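PDB 2HC9: leucine aminopeptidase 1 from Caenorhabditis elegans, which releases N-terminal amino acids, preferably leucine, from peptides as a two-zinc M17 aminopeptidase and probably acts as a digestive enzyme. Local coordinates for residues A[250-255]-A[338-343]; A[232-237]-A[302-307]; A[357-362]-A[451-456]; A[206-211]-A[228-233]. The protein carries 1 engineered substitution. All blocks are in the same frame, centred on the assembly; numbering follows the deposited sequence.

Interaction 1: A[250-255]-A[338-343]; sequences VGKGVV and RLILAD. With ZN (zinc ion), chain C; BCT (bicarbonate ion), chain D.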
loop_
_atom_site.group_PDB
_atom_site.type_symbol
_atom_site.label_atom_id
_atom_site.label_comp_id
_atom_site.label_asym_id
_atom_site.label_seq_id
_atom_site.Cartn_x
_atom_site.Cartn_y
_atom_site.Cartn_z
ATOM N N VAL A 250 -22.175 -10.698 -29.257
ATOM C CA VAL A 250 -21.994 -11.395 -27.979
ATOM C C VAL A 250 -21.672 -10.322 -26.922
ATOM O O VAL A 250 -20.746 -9.543 -27.094
ATOM C CB VAL A 250 -20.866 -12.464 -28.059
ATOM C CG1 VAL A 250 -20.830 -13.340 -26.755
ATOM C CG2 VAL A 250 -21.064 -13.401 -29.325
ATOM N N GLY A 251 -22.428 -10.301 -25.822
ATOM C CA GLY A 251 -22.268 -9.267 -24.800
ATOM C C GLY A 251 -21.944 -9.832 -23.420
ATOM O O GLY A 251 -22.530 -10.840 -22.986
ATOM N N LYS A 252 -21.018 -9.159 -22.719
ATOM C CA LYS A 252 -20.693 -9.472 -21.317
ATOM C C LYS A 252 -21.753 -8.896 -20.399
ATOM O O LYS A 252 -21.905 -7.661 -20.304
ATOM C CB LYS A 252 -19.328 -8.870 -20.925
ATOM C CG LYS A 252 -18.972 -9.065 -19.416
ATOM C CD LYS A 252 -17.626 -8.415 -19.080
ATOM C CE LYS A 252 -17.403 -8.511 -17.553
ATOM N NZ LYS A 252 -16.080 -7.912 -17.108
ATOM N N GLY A 253 -22.492 -9.791 -19.743
ATOM C CA GLY A 253 -23.580 -9.395 -18.845
ATOM C C GLY A 253 -23.316 -9.733 -17.389
ATOM O O GLY A 253 -24.110 -10.428 -16.742
ATOM N N VAL A 254 -22.212 -9.227 -16.864
ATOM C CA VAL A 254 -21.929 -9.430 -15.452
ATOM C C VAL A 254 -22.733 -8.400 -14.652
ATOM O O VAL A 254 -22.373 -7.219 -14.580
ATOM C CB VAL A 254 -20.411 -9.347 -15.152
ATOM C CG1 VAL A 254 -20.173 -9.476 -13.631
ATOM C CG2 VAL A 254 -19.681 -10.510 -15.903
ATOM N N VAL A 255 -23.848 -8.855 -14.076
ATOM C CA VAL A 255 -24.777 -7.922 -13.439
ATOM C C VAL A 255 -24.161 -7.252 -12.209
ATOM O O VAL A 255 -24.507 -6.133 -11.866
ATOM C CB VAL A 255 -26.138 -8.578 -13.078
ATOM C CG1 VAL A 255 -26.834 -9.086 -14.351
ATOM C CG2 VAL A 255 -25.973 -9.717 -12.077
ATOM N N ARG A 338 -13.915 -12.505 -19.610
ATOM C CA ARG A 338 -13.299 -13.185 -20.734
ATOM C C ARG A 338 -13.637 -14.688 -20.736
ATOM O O ARG A 338 -13.753 -15.293 -21.807
ATOM C CB ARG A 338 -11.780 -12.943 -20.749
ATOM C CG ARG A 338 -11.038 -13.560 -19.526
ATOM C CD ARG A 338 -9.606 -12.969 -19.406
ATOM N NE ARG A 338 -9.658 -11.608 -18.863
ATOM C CZ ARG A 338 -8.572 -10.907 -18.528
ATOM N NH1 ARG A 338 -7.356 -11.462 -18.663
ATOM N NH2 ARG A 338 -8.705 -9.678 -18.032
ATOM N N LEU A 339 -13.842 -15.271 -19.551
ATOM C CA LEU A 339 -14.253 -16.690 -19.436
ATOM C C LEU A 339 -15.658 -16.852 -20.021
ATOM O O LEU A 339 -15.911 -17.736 -20.831
ATOM C CB LEU A 339 -14.280 -17.133 -17.962
ATOM C CG LEU A 339 -12.883 -17.189 -17.272
ATOM C CD1 LEU A 339 -13.034 -17.531 -15.793
ATOM C CD2 LEU A 339 -11.970 -18.214 -17.969
ATOM N N ILE A 340 -16.580 -15.991 -19.601
ATOM C CA ILE A 340 -17.953 -16.171 -20.066
ATOM C C ILE A 340 -18.066 -15.896 -21.567
ATOM O O ILE A 340 -18.834 -16.577 -22.273
ATOM C CB ILE A 340 -18.991 -15.400 -19.211
ATOM C CG1 ILE A 340 -18.944 -13.883 -19.490
ATOM C CG2 ILE A 340 -18.772 -15.698 -17.696
ATOM C CD1 ILE A 340 -20.030 -13.053 -18.720
ATOM N N LEU A 341 -17.313 -14.898 -22.053
ATOM C CA LEU A 341 -17.316 -14.571 -23.467
ATOM C C LEU A 341 -16.653 -15.647 -24.315
ATOM O O LEU A 341 -17.045 -15.822 -25.447
ATOM C CB LEU A 341 -16.656 -13.214 -23.741
ATOM C CG LEU A 341 -17.415 -11.990 -23.193
ATOM C CD1 LEU A 341 -16.476 -10.792 -23.149
ATOM C CD2 LEU A 341 -18.672 -11.661 -24.043
ATOM N N ALA A 342 -15.651 -16.352 -23.776
ATOM C CA ALA A 342 -15.054 -17.484 -24.508
ATOM C C ALA A 342 -16.147 -18.518 -24.867
ATOM O O ALA A 342 -16.163 -19.088 -25.976
ATOM C CB ALA A 342 -13.948 -18.168 -23.634
ATOM N N ASP A 343 -17.068 -18.765 -23.936
ATOM C CA ASP A 343 -18.185 -19.669 -24.250
ATOM C C ASP A 343 -19.154 -19.048 -25.270
ATOM O O ASP A 343 -19.629 -19.730 -26.186
ATOM C CB ASP A 343 -18.957 -20.007 -22.978
ATOM C CG ASP A 343 -18.223 -20.999 -22.074
ATOM O OD1 ASP A 343 -17.146 -21.531 -22.460
ATOM O OD2 ASP A 343 -18.753 -21.233 -20.965
HETATM ZN ZN ZN C . -16.087 -7.987 -14.988
HETATM C C BCT D . -12.471 -9.663 -17.495
HETATM O O1 BCT D . -13.576 -9.489 -16.969
HETATM O O2 BCT D . -11.621 -8.753 -17.560
HETATM O O3 BCT D . -12.178 -10.849 -17.960
HETATM O O HOH W 1 -14.041 -7.775 -14.645
#
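K252 of strand 250-254 faces L341 of helix 338-343, their CA atoms 6.5 Å apart. The two axes come within 8.5 Å, and their N-to-C directions differ by 142°, so the helix runs back across the strand at an oblique angle. No hydrogen bond joins the segments directly. The contact is apolar. L341 lays its CD2 methyl against the strand backbone, 3.7 Å from K252 N, and the same methyl touches V250 CG1. Its CD1 meets K252 CB. I340 reaches over with CD1, which lies 3.8 Å from V254 CG2 and also near K252 CG.

Past this packing, the K252 chain is fully extended and leads away from the helix to the metal. Its NZ binds zinc at 2.1 Å. D257, D275, E336 and a water bind the same ion. That water donates to bicarbonate O1. R338 holds the other end of the anion: its backbone N and NE (2.8 Å) both donate to O3, and NH2 donates to O2 in the guanidinium plane at 171°. A chain bent at chi3 (76°) turns the guanidinium to the bicarbonate. This is the metal and bicarbonate site of an M17 leucine aminopeptidase, with R338 a predicted active-site residue.

Interaction 2: A[232-237]-A[302-307]; sequences AFVVLS and LCIVEN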
loop_
_atom_site.group_PDB
_atom_site.type_symbol
_atom_site.label_atom_id
_atom_site.label_comp_id
_atom_site.label_asym_id
_atom_site.label_seq_id
_atom_site.Cartn_x
_atom_site.Cartn_y
_atom_site.Cartn_z
ATOM N N ALA A 232 -26.979 -17.418 -16.660
ATOM C CA ALA A 232 -27.799 -17.722 -17.836
ATOM C C ALA A 232 -27.060 -17.337 -19.080
ATOM O O ALA A 232 -26.217 -16.432 -19.075
ATOM C CB ALA A 232 -29.142 -16.961 -17.788
ATOM N N PHE A 233 -27.397 -18.028 -20.159
ATOM C CA PHE A 233 -27.002 -17.637 -21.493
ATOM C C PHE A 233 -28.292 -17.463 -22.311
ATOM O O PHE A 233 -29.135 -18.373 -22.362
ATOM C CB PHE A 233 -26.166 -18.763 -22.088
ATOM C CG PHE A 233 -25.642 -18.482 -23.481
ATOM C CD1 PHE A 233 -24.745 -17.437 -23.717
ATOM C CD2 PHE A 233 -26.001 -19.304 -24.534
ATOM C CE1 PHE A 233 -24.197 -17.210 -24.977
ATOM C CE2 PHE A 233 -25.471 -19.093 -25.807
ATOM C CZ PHE A 233 -24.579 -18.040 -26.046
ATOM N N VAL A 234 -28.457 -16.283 -22.891
ATOM C CA VAL A 234 -29.675 -15.970 -23.649
ATOM C C VAL A 234 -29.294 -15.691 -25.085
ATOM O O VAL A 234 -28.401 -14.872 -25.349
ATOM C CB VAL A 234 -30.375 -14.723 -23.065
ATOM C CG1 VAL A 234 -31.583 -14.286 -23.950
ATOM C CG2 VAL A 234 -30.813 -15.004 -21.611
ATOM N N VAL A 235 -29.988 -16.337 -26.021
ATOM C CA VAL A 235 -29.763 -16.069 -27.449
ATOM C C VAL A 235 -31.076 -15.529 -28.025
ATOM O O VAL A 235 -32.108 -16.182 -27.874
ATOM C CB VAL A 235 -29.373 -17.360 -28.213
ATOM C CG1 VAL A 235 -29.060 -17.041 -29.692
ATOM C CG2 VAL A 235 -28.162 -18.026 -27.542
ATOM N N LEU A 236 -31.019 -14.374 -28.681
ATOM C CA LEU A 236 -32.136 -13.919 -29.526
ATOM C C LEU A 236 -31.671 -14.066 -30.956
ATOM O O LEU A 236 -30.652 -13.486 -31.332
ATOM C CB LEU A 236 -32.449 -12.444 -29.257
ATOM C CG LEU A 236 -32.558 -12.070 -27.768
ATOM C CD1 LEU A 236 -32.902 -10.585 -27.655
ATOM C CD2 LEU A 236 -33.605 -12.965 -27.050
ATOM N N SER A 237 -32.420 -14.825 -31.757
ATOM C CA SER A 237 -32.033 -15.037 -33.162
ATOM C C SER A 237 -33.058 -14.471 -34.135
ATOM O O SER A 237 -34.273 -14.712 -33.980
ATOM C CB SER A 237 -31.814 -16.525 -33.438
ATOM O OG SER A 237 -30.702 -17.009 -32.675
ATOM N N LEU A 302 -26.162 -13.264 -24.973
ATOM C CA LEU A 302 -25.904 -12.536 -23.729
ATOM C C LEU A 302 -25.436 -13.494 -22.658
ATOM O O LEU A 302 -26.129 -14.449 -22.341
ATOM C CB LEU A 302 -27.157 -11.790 -23.260
ATOM C CG LEU A 302 -27.763 -10.880 -24.352
ATOM C CD1 LEU A 302 -28.964 -10.156 -23.763
ATOM C CD2 LEU A 302 -26.783 -9.877 -24.985
ATOM N N CYS A 303 -24.244 -13.236 -22.103
ATOM C CA CYS A 303 -23.694 -14.108 -21.079
ATOM C C CYS A 303 -23.942 -13.415 -19.749
ATOM O O CYS A 303 -23.321 -12.385 -19.476
ATOM C CB CYS A 303 -22.181 -14.288 -21.333
ATOM S SG CYS A 303 -21.826 -14.882 -23.024
ATOM N N ILE A 304 -24.864 -13.956 -18.947
ATOM C CA ILE A 304 -25.458 -13.188 -17.826
ATOM C C ILE A 304 -25.144 -13.910 -16.504
ATOM O O ILE A 304 -25.617 -15.015 -16.265
ATOM C CB ILE A 304 -26.976 -13.045 -17.976
ATOM C CG1 ILE A 304 -27.308 -12.239 -19.249
ATOM C CG2 ILE A 304 -27.579 -12.308 -16.747
ATOM C CD1 ILE A 304 -28.819 -12.312 -19.644
ATOM N N VAL A 305 -24.275 -13.305 -15.699
ATOM C CA VAL A 305 -23.800 -13.953 -14.449
ATOM C C VAL A 305 -23.643 -12.893 -13.369
ATOM O O VAL A 305 -23.531 -11.706 -13.668
ATOM C CB VAL A 305 -22.409 -14.614 -14.632
ATOM C CG1 VAL A 305 -22.449 -15.733 -15.687
ATOM C CG2 VAL A 305 -21.325 -13.548 -14.953
ATOM N N GLU A 306 -23.647 -13.318 -12.108
ATOM C CA GLU A 306 -23.134 -12.448 -11.056
ATOM C C GLU A 306 -21.895 -13.103 -10.453
ATOM O O GLU A 306 -21.919 -14.294 -10.149
ATOM C CB GLU A 306 -24.204 -12.173 -9.990
ATOM C CG GLU A 306 -23.642 -11.258 -8.845
ATOM C CD GLU A 306 -24.705 -10.678 -7.912
ATOM O OE1 GLU A 306 -25.854 -10.459 -8.359
ATOM O OE2 GLU A 306 -24.377 -10.430 -6.724
ATOM N N ASN A 307 -20.810 -12.323 -10.316
ATOM C CA ASN A 307 -19.518 -12.836 -9.837
ATOM C C ASN A 307 -19.385 -12.480 -8.347
ATOM O O ASN A 307 -19.104 -11.324 -7.994
ATOM C CB ASN A 307 -18.380 -12.205 -10.677
ATOM C CG ASN A 307 -17.046 -12.929 -10.492
ATOM O OD1 ASN A 307 -17.016 -14.122 -10.206
ATOM N ND2 ASN A 307 -15.940 -12.196 -10.632
#
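A232 opens the pairing with I304. Its N donates to I304 O at 2.8 Å, and its O accepts from I304 N in return, so this is an antiparallel hydrogen-bonded pair. A232 CB and I304 CB are 4.5 Å apart on the sheet face that packs against helix 186-199.

F233 follows, in a non-hydrogen-bonded pair with C303, with CA atoms 4.9 Å apart. Its CA points a C-H at L302 O. The side chain goes to the other face of the sheet, toward helix 218-224. With CG anti to the backbone N (chi1 -178°), the ring swings back toward the neighbouring strand. C303 SG meets its edge, 3.9 Å from CE1 and nearly in the ring plane, as a Cys sulfur-aromatic contact. Y347 meets the same ring edge-to-face.

The two strands belong to the mixed sheet of the catalytic domain. Strand 232-238 runs antiparallel to 297-307, while 297-307 pairs in parallel with 246-254, the strand that carries the zinc ligand K252.

V234 makes the second hydrogen-bonded pair, with L302. V234 N donates to L302 O at 3.0 Å, and L302 N returns a nearly straight bond to V234 O at 2.8 Å (170°). V234 CG2 packs 3.9 Å from I304 CD1, and A193 of helix 186-199 touches both V234 and L302.

Interaction 3: A[357-362]-A[451-456]; sequences IFDMAT and LRWLHL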
loop_
_atom_site.group_PDB
_atom_site.type_symbol
_atom_site.label_atom_id
_atom_site.label_comp_id
_atom_site.label_asym_id
_atom_site.label_seq_id
_atom_site.Cartn_x
_atom_site.Cartn_y
_atom_site.Cartn_z
ATOM N N ILE A 357 -18.386 -12.406 -35.907
ATOM C CA ILE A 357 -18.655 -12.500 -34.457
ATOM C C ILE A 357 -18.060 -11.278 -33.757
ATOM O O ILE A 357 -16.843 -11.056 -33.780
ATOM C CB ILE A 357 -18.077 -13.799 -33.832
ATOM C CG1 ILE A 357 -18.647 -15.045 -34.546
ATOM C CG2 ILE A 357 -18.319 -13.824 -32.288
ATOM C CD1 ILE A 357 -17.936 -16.355 -34.174
ATOM N N PHE A 358 -18.943 -10.466 -33.182
ATOM C CA PHE A 358 -18.547 -9.312 -32.370
ATOM C C PHE A 358 -18.768 -9.683 -30.931
ATOM O O PHE A 358 -19.799 -10.259 -30.585
ATOM C CB PHE A 358 -19.421 -8.081 -32.693
ATOM C CG PHE A 358 -19.279 -7.584 -34.098
ATOM C CD1 PHE A 358 -18.255 -6.694 -34.430
ATOM C CD2 PHE A 358 -20.207 -7.948 -35.074
ATOM C CE1 PHE A 358 -18.130 -6.192 -35.729
ATOM C CE2 PHE A 358 -20.099 -7.461 -36.390
ATOM C CZ PHE A 358 -19.042 -6.585 -36.719
ATOM N N ASP A 359 -17.825 -9.327 -30.068
ATOM C CA ASP A 359 -18.105 -9.397 -28.642
ATOM C C ASP A 359 -17.792 -8.034 -28.048
ATOM O O ASP A 359 -16.839 -7.377 -28.466
ATOM C CB ASP A 359 -17.354 -10.573 -27.958
ATOM C CG ASP A 359 -15.880 -10.282 -27.721
ATOM O OD1 ASP A 359 -15.035 -10.761 -28.513
ATOM O OD2 ASP A 359 -15.563 -9.579 -26.731
ATOM N N MET A 360 -18.631 -7.572 -27.127
ATOM C CA MET A 360 -18.435 -6.253 -26.551
ATOM C C MET A 360 -18.585 -6.391 -25.051
ATOM O O MET A 360 -19.498 -7.074 -24.568
ATOM C CB MET A 360 -19.483 -5.280 -27.088
ATOM C CG MET A 360 -19.266 -3.839 -26.614
ATOM S SD MET A 360 -20.279 -2.568 -27.424
ATOM C CE MET A 360 -21.953 -2.896 -26.782
ATOM N N ALA A 361 -17.699 -5.740 -24.309
ATOM C CA ALA A 361 -17.581 -6.003 -22.873
ATOM C C ALA A 361 -16.962 -4.812 -22.177
ATOM O O ALA A 361 -16.052 -4.186 -22.705
ATOM C CB ALA A 361 -16.712 -7.217 -22.622
ATOM N N THR A 362 -17.417 -4.561 -20.950
ATOM C CA THR A 362 -16.684 -3.691 -20.023
ATOM C C THR A 362 -15.605 -4.564 -19.379
ATOM O O THR A 362 -15.795 -5.088 -18.281
ATOM C CB THR A 362 -17.631 -3.119 -18.931
ATOM O OG1 THR A 362 -18.319 -4.201 -18.310
ATOM C CG2 THR A 362 -18.661 -2.203 -19.544
ATOM N N LEU A 451 -12.969 -16.814 -40.269
ATOM C CA LEU A 451 -14.139 -15.942 -40.140
ATOM C C LEU A 451 -13.688 -14.549 -39.731
ATOM O O LEU A 451 -12.493 -14.264 -39.744
ATOM C CB LEU A 451 -15.177 -16.518 -39.145
ATOM C CG LEU A 451 -14.749 -16.977 -37.730
ATOM C CD1 LEU A 451 -14.563 -15.806 -36.745
ATOM C CD2 LEU A 451 -15.795 -17.920 -37.199
ATOM N N ARG A 452 -14.629 -13.655 -39.413
ATOM C CA ARG A 452 -14.230 -12.349 -38.887
ATOM C C ARG A 452 -14.659 -12.269 -37.423
ATOM O O ARG A 452 -15.817 -12.515 -37.100
ATOM C CB ARG A 452 -14.874 -11.218 -39.703
ATOM C CG ARG A 452 -14.345 -11.193 -41.169
ATOM C CD ARG A 452 -14.915 -10.026 -41.957
ATOM N NE ARG A 452 -16.380 -10.071 -41.932
ATOM C CZ ARG A 452 -17.169 -9.032 -42.172
ATOM N NH1 ARG A 452 -16.634 -7.848 -42.477
ATOM N NH2 ARG A 452 -18.502 -9.181 -42.110
ATOM N N TRP A 453 -13.700 -11.957 -36.548
ATOM C CA TRP A 453 -13.947 -11.863 -35.117
ATOM C C TRP A 453 -13.438 -10.508 -34.667
ATOM O O TRP A 453 -12.309 -10.127 -34.979
ATOM C CB TRP A 453 -13.218 -12.993 -34.340
ATOM C CG TRP A 453 -13.166 -12.715 -32.831
ATOM C CD1 TRP A 453 -14.226 -12.437 -32.003
ATOM C CD2 TRP A 453 -11.992 -12.660 -32.011
ATOM N NE1 TRP A 453 -13.776 -12.200 -30.708
ATOM C CE2 TRP A 453 -12.409 -12.356 -30.690
ATOM C CE3 TRP A 453 -10.621 -12.844 -32.266
ATOM C CZ2 TRP A 453 -11.501 -12.209 -29.636
ATOM C CZ3 TRP A 453 -9.723 -12.709 -31.209
ATOM C CH2 TRP A 453 -10.164 -12.406 -29.915
ATOM N N LEU A 454 -14.267 -9.779 -33.920
ATOM C CA LEU A 454 -13.861 -8.505 -33.370
ATOM C C LEU A 454 -14.289 -8.432 -31.911
ATOM O O LEU A 454 -15.474 -8.608 -31.580
ATOM C CB LEU A 454 -14.448 -7.333 -34.171
ATOM C CG LEU A 454 -13.975 -5.942 -33.740
ATOM C CD1 LEU A 454 -13.723 -4.977 -34.941
ATOM C CD2 LEU A 454 -14.907 -5.290 -32.654
ATOM N N HIS A 455 -13.315 -8.143 -31.055
ATOM C CA HIS A 455 -13.546 -7.949 -29.615
ATOM C C HIS A 455 -13.474 -6.444 -29.315
ATOM O O HIS A 455 -12.579 -5.759 -29.807
ATOM C CB HIS A 455 -12.431 -8.702 -28.854
ATOM C CG HIS A 455 -12.256 -8.234 -27.442
ATOM N ND1 HIS A 455 -13.220 -8.431 -26.474
ATOM C CD2 HIS A 455 -11.233 -7.578 -26.836
ATOM C CE1 HIS A 455 -12.803 -7.905 -25.334
ATOM N NE2 HIS A 455 -11.602 -7.377 -25.526
ATOM N N LEU A 456 -14.425 -5.919 -28.532
ATOM C CA LEU A 456 -14.488 -4.487 -28.295
ATOM C C LEU A 456 -14.598 -4.280 -26.779
ATOM O O LEU A 456 -15.591 -4.685 -26.166
ATOM C CB LEU A 456 -15.724 -3.878 -29.007
ATOM C CG LEU A 456 -15.873 -2.346 -28.886
ATOM C CD1 LEU A 456 -14.685 -1.609 -29.534
ATOM C CD2 LEU A 456 -17.186 -1.898 -29.526
#
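D359 and H455 face each other in register on parallel strands whose axes are 4.7 Å apart. The D359 side chain carries the polar contact. From CB, CG stands between the backbone N and the carbonyl carbon (chi1 77°), which brings the carboxylate over the neighbouring strand. CG lies 3.8 Å from H455 CA. OD1 accepts from W453 NE1 at 2.9 Å, nearly along its C-O axis, and also touches H455 CB. OD2 accepts from H455 ND1 at 2.6 Å through its syn lone pair. This bond is almost straight (175°) and lies in the imidazole plane. Both rings are nearly coplanar with the carboxylate. Two bonds therefore fix the rotation of the buried carboxylate, and its charge may favour a protonated imidazole.

On the other sheet face, F358 CD1 packs 3.9 Å from L454 CB, and M360 SD meets L456 CD2. Helix 383-396 packs there on F358 and L454, while helix 337-350 lies against I357 and A361. Strand 356-361 lies between 452-457 and 246-254, pairing in parallel with both.

Interaction 4: A[206-211]-A[228-233]; sequences VIRGEE and PTPPAF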
loop_
_atom_site.group_PDB
_atom_site.type_symbol
_atom_site.label_atom_id
_atom_site.label_comp_id
_atom_site.label_asym_id
_atom_site.label_seq_id
_atom_site.Cartn_x
_atom_site.Cartn_y
_atom_site.Cartn_z
ATOM N N VAL A 206 -32.920 -19.798 -23.803
ATOM C CA VAL A 206 -32.433 -19.455 -22.464
ATOM C C VAL A 206 -31.908 -20.734 -21.856
ATOM O O VAL A 206 -32.638 -21.720 -21.733
ATOM C CB VAL A 206 -33.553 -18.844 -21.569
ATOM C CG1 VAL A 206 -33.051 -18.610 -20.120
ATOM C CG2 VAL A 206 -34.054 -17.534 -22.168
ATOM N N ILE A 207 -30.628 -20.727 -21.491
ATOM C CA ILE A 207 -30.003 -21.878 -20.835
ATOM C C ILE A 207 -29.514 -21.367 -19.485
ATOM O O ILE A 207 -28.785 -20.379 -19.420
ATOM C CB ILE A 207 -28.813 -22.428 -21.668
ATOM C CG1 ILE A 207 -29.246 -22.757 -23.116
ATOM C CG2 ILE A 207 -28.199 -23.663 -20.994
ATOM C CD1 ILE A 207 -28.086 -23.128 -24.032
ATOM N N ARG A 208 -29.948 -21.996 -18.408
ATOM C CA ARG A 208 -29.899 -21.332 -17.108
ATOM C C ARG A 208 -29.425 -22.297 -16.017
ATOM O O ARG A 208 -29.794 -23.457 -16.055
ATOM C CB ARG A 208 -31.313 -20.843 -16.813
ATOM C CG ARG A 208 -31.410 -19.964 -15.667
ATOM C CD ARG A 208 -32.687 -19.159 -15.742
ATOM N NE ARG A 208 -32.853 -18.509 -14.455
ATOM C CZ ARG A 208 -33.531 -19.034 -13.445
ATOM N NH1 ARG A 208 -34.144 -20.207 -13.606
ATOM N NH2 ARG A 208 -33.621 -18.380 -12.294
ATOM N N GLY A 209 -28.611 -21.825 -15.060
ATOM C CA GLY A 209 -28.299 -22.610 -13.854
ATOM C C GLY A 209 -27.587 -23.905 -14.207
ATOM O O GLY A 209 -26.634 -23.904 -15.023
ATOM N N GLU A 210 -28.082 -25.019 -13.656
ATOM C CA GLU A 210 -27.446 -26.324 -13.884
ATOM C C GLU A 210 -27.492 -26.781 -15.342
ATOM O O GLU A 210 -26.665 -27.598 -15.745
ATOM C CB GLU A 210 -28.024 -27.412 -12.960
ATOM C CG GLU A 210 -27.858 -27.107 -11.471
ATOM C CD GLU A 210 -26.406 -26.999 -11.072
ATOM O OE1 GLU A 210 -25.668 -27.983 -11.298
ATOM O OE2 GLU A 210 -26.008 -25.934 -10.536
ATOM N N GLU A 211 -28.432 -26.241 -16.128
ATOM C CA GLU A 211 -28.478 -26.572 -17.561
ATOM C C GLU A 211 -27.211 -26.116 -18.258
ATOM O O GLU A 211 -26.768 -26.754 -19.192
ATOM C CB GLU A 211 -29.691 -25.936 -18.278
ATOM C CG GLU A 211 -31.048 -26.190 -17.626
ATOM C CD GLU A 211 -32.079 -25.075 -17.913
ATOM O OE1 GLU A 211 -31.886 -24.212 -18.830
ATOM O OE2 GLU A 211 -33.092 -25.046 -17.177
ATOM N N PRO A 228 -26.246 -14.822 -6.257
ATOM C CA PRO A 228 -27.484 -15.026 -5.515
ATOM C C PRO A 228 -28.630 -15.529 -6.398
ATOM O O PRO A 228 -29.584 -16.110 -5.886
ATOM C CB PRO A 228 -27.791 -13.627 -4.957
ATOM C CG PRO A 228 -27.200 -12.688 -5.924
ATOM C CD PRO A 228 -25.923 -13.394 -6.404
ATOM N N THR A 229 -28.533 -15.302 -7.710
ATOM C CA THR A 229 -29.484 -15.837 -8.688
ATOM C C THR A 229 -28.627 -16.463 -9.791
ATOM O O THR A 229 -27.448 -16.120 -9.920
ATOM C CB THR A 229 -30.398 -14.723 -9.270
ATOM O OG1 THR A 229 -29.575 -13.687 -9.816
ATOM C CG2 THR A 229 -31.323 -14.101 -8.152
ATOM N N PRO A 230 -29.167 -17.456 -10.502
ATOM C CA PRO A 230 -28.270 -18.289 -11.313
ATOM C C PRO A 230 -27.746 -17.679 -12.617
ATOM O O PRO A 230 -28.329 -16.721 -13.156
ATOM C CB PRO A 230 -29.103 -19.539 -11.605
ATOM C CG PRO A 230 -30.491 -19.131 -11.433
ATOM C CD PRO A 230 -30.550 -17.964 -10.495
ATOM N N PRO A 231 -26.629 -18.236 -13.119
ATOM C CA PRO A 231 -26.091 -17.770 -14.389
ATOM C C PRO A 231 -27.060 -18.134 -15.540
ATOM O O PRO A 231 -27.856 -19.068 -15.397
ATOM C CB PRO A 231 -24.752 -18.562 -14.516
ATOM C CG PRO A 231 -24.975 -19.821 -13.675
ATOM C CD PRO A 231 -25.805 -19.310 -12.506
ATOM N N ALA A 232 -26.979 -17.418 -16.660
ATOM C CA ALA A 232 -27.799 -17.722 -17.836
ATOM C C ALA A 232 -27.060 -17.337 -19.080
ATOM O O ALA A 232 -26.217 -16.432 -19.075
ATOM C CB ALA A 232 -29.142 -16.961 -17.788
ATOM N N PHE A 233 -27.397 -18.028 -20.159
ATOM C CA PHE A 233 -27.002 -17.637 -21.493
ATOM C C PHE A 233 -28.292 -17.463 -22.311
ATOM O O PHE A 233 -29.135 -18.373 -22.362
ATOM C CB PHE A 233 -26.166 -18.763 -22.088
ATOM C CG PHE A 233 -25.642 -18.482 -23.481
ATOM C CD1 PHE A 233 -24.745 -17.437 -23.717
ATOM C CD2 PHE A 233 -26.001 -19.304 -24.534
ATOM C CE1 PHE A 233 -24.197 -17.210 -24.977
ATOM C CE2 PHE A 233 -25.471 -19.093 -25.807
ATOM C CZ PHE A 233 -24.579 -18.040 -26.046
HETATM O O HOH W 2 -30.962 -16.372 -14.433
#
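I207 and F233 are joined by two backbone hydrogen bonds: I207 N to F233 O at 2.9 Å, and F233 N to I207 O at 2.8 Å. They form an antiparallel hydrogen-bonded pair. G209 N adds a third bond, to P231 O at 2.9 Å. G209 has a positive phi of 62° where the chain leaves the strand for helix 210-215. Just past this bend, E211 OE1 accepts R208 N from above its carboxylate plane, and E211 N bonds R208 O.

R208 has an extended chain from CG to NE, which carries its guanidinium across the P230 ring. P230 CG sits over one face, offset toward the rim, 3.3 Å from NH2. A water in the guanidinium plane accepts from NE and donates to P230 O, bridging the segments. NH2 also forms a salt bridge with D187 of helix 186-199.

The remaining packing is looser. P230 CB lies 3.9 Å from G209 CA, and R208 CG faces A232 CB. I207 CD1 approaches the edge of the F233 ring, 4.4 Å from CD2. The arrangement is an antiparallel strand pair at the margin of the catalytic-domain sheet, with strand 203-208 turning through G209 into a short helix.

How the interactions relate
All four contacts belong to one mixed sheet of the catalytic domain. Strand 203-208 of interaction 4 pairs with 232-238, which is shared with interaction 2 through A232 and F233. Interaction 2 then meets interaction 1, where G253 N lies 2.7 Å from C303 O, a probable hydrogen bond. Interaction 1 meets interaction 3 in the same way, with V250 N 2.8 Å from F358 O. Helix 338-343 packs on this sheet, and L341 CD1 lies 3.6 Å from A361 CB. One zinc, bound by K252, and the bicarbonate are in interaction 1. The nearest side chains to a zinc are about 8 Å away in interaction 3 (A361), 11 Å in interaction 2 (C303) and 14 Å in interaction 4 (P231).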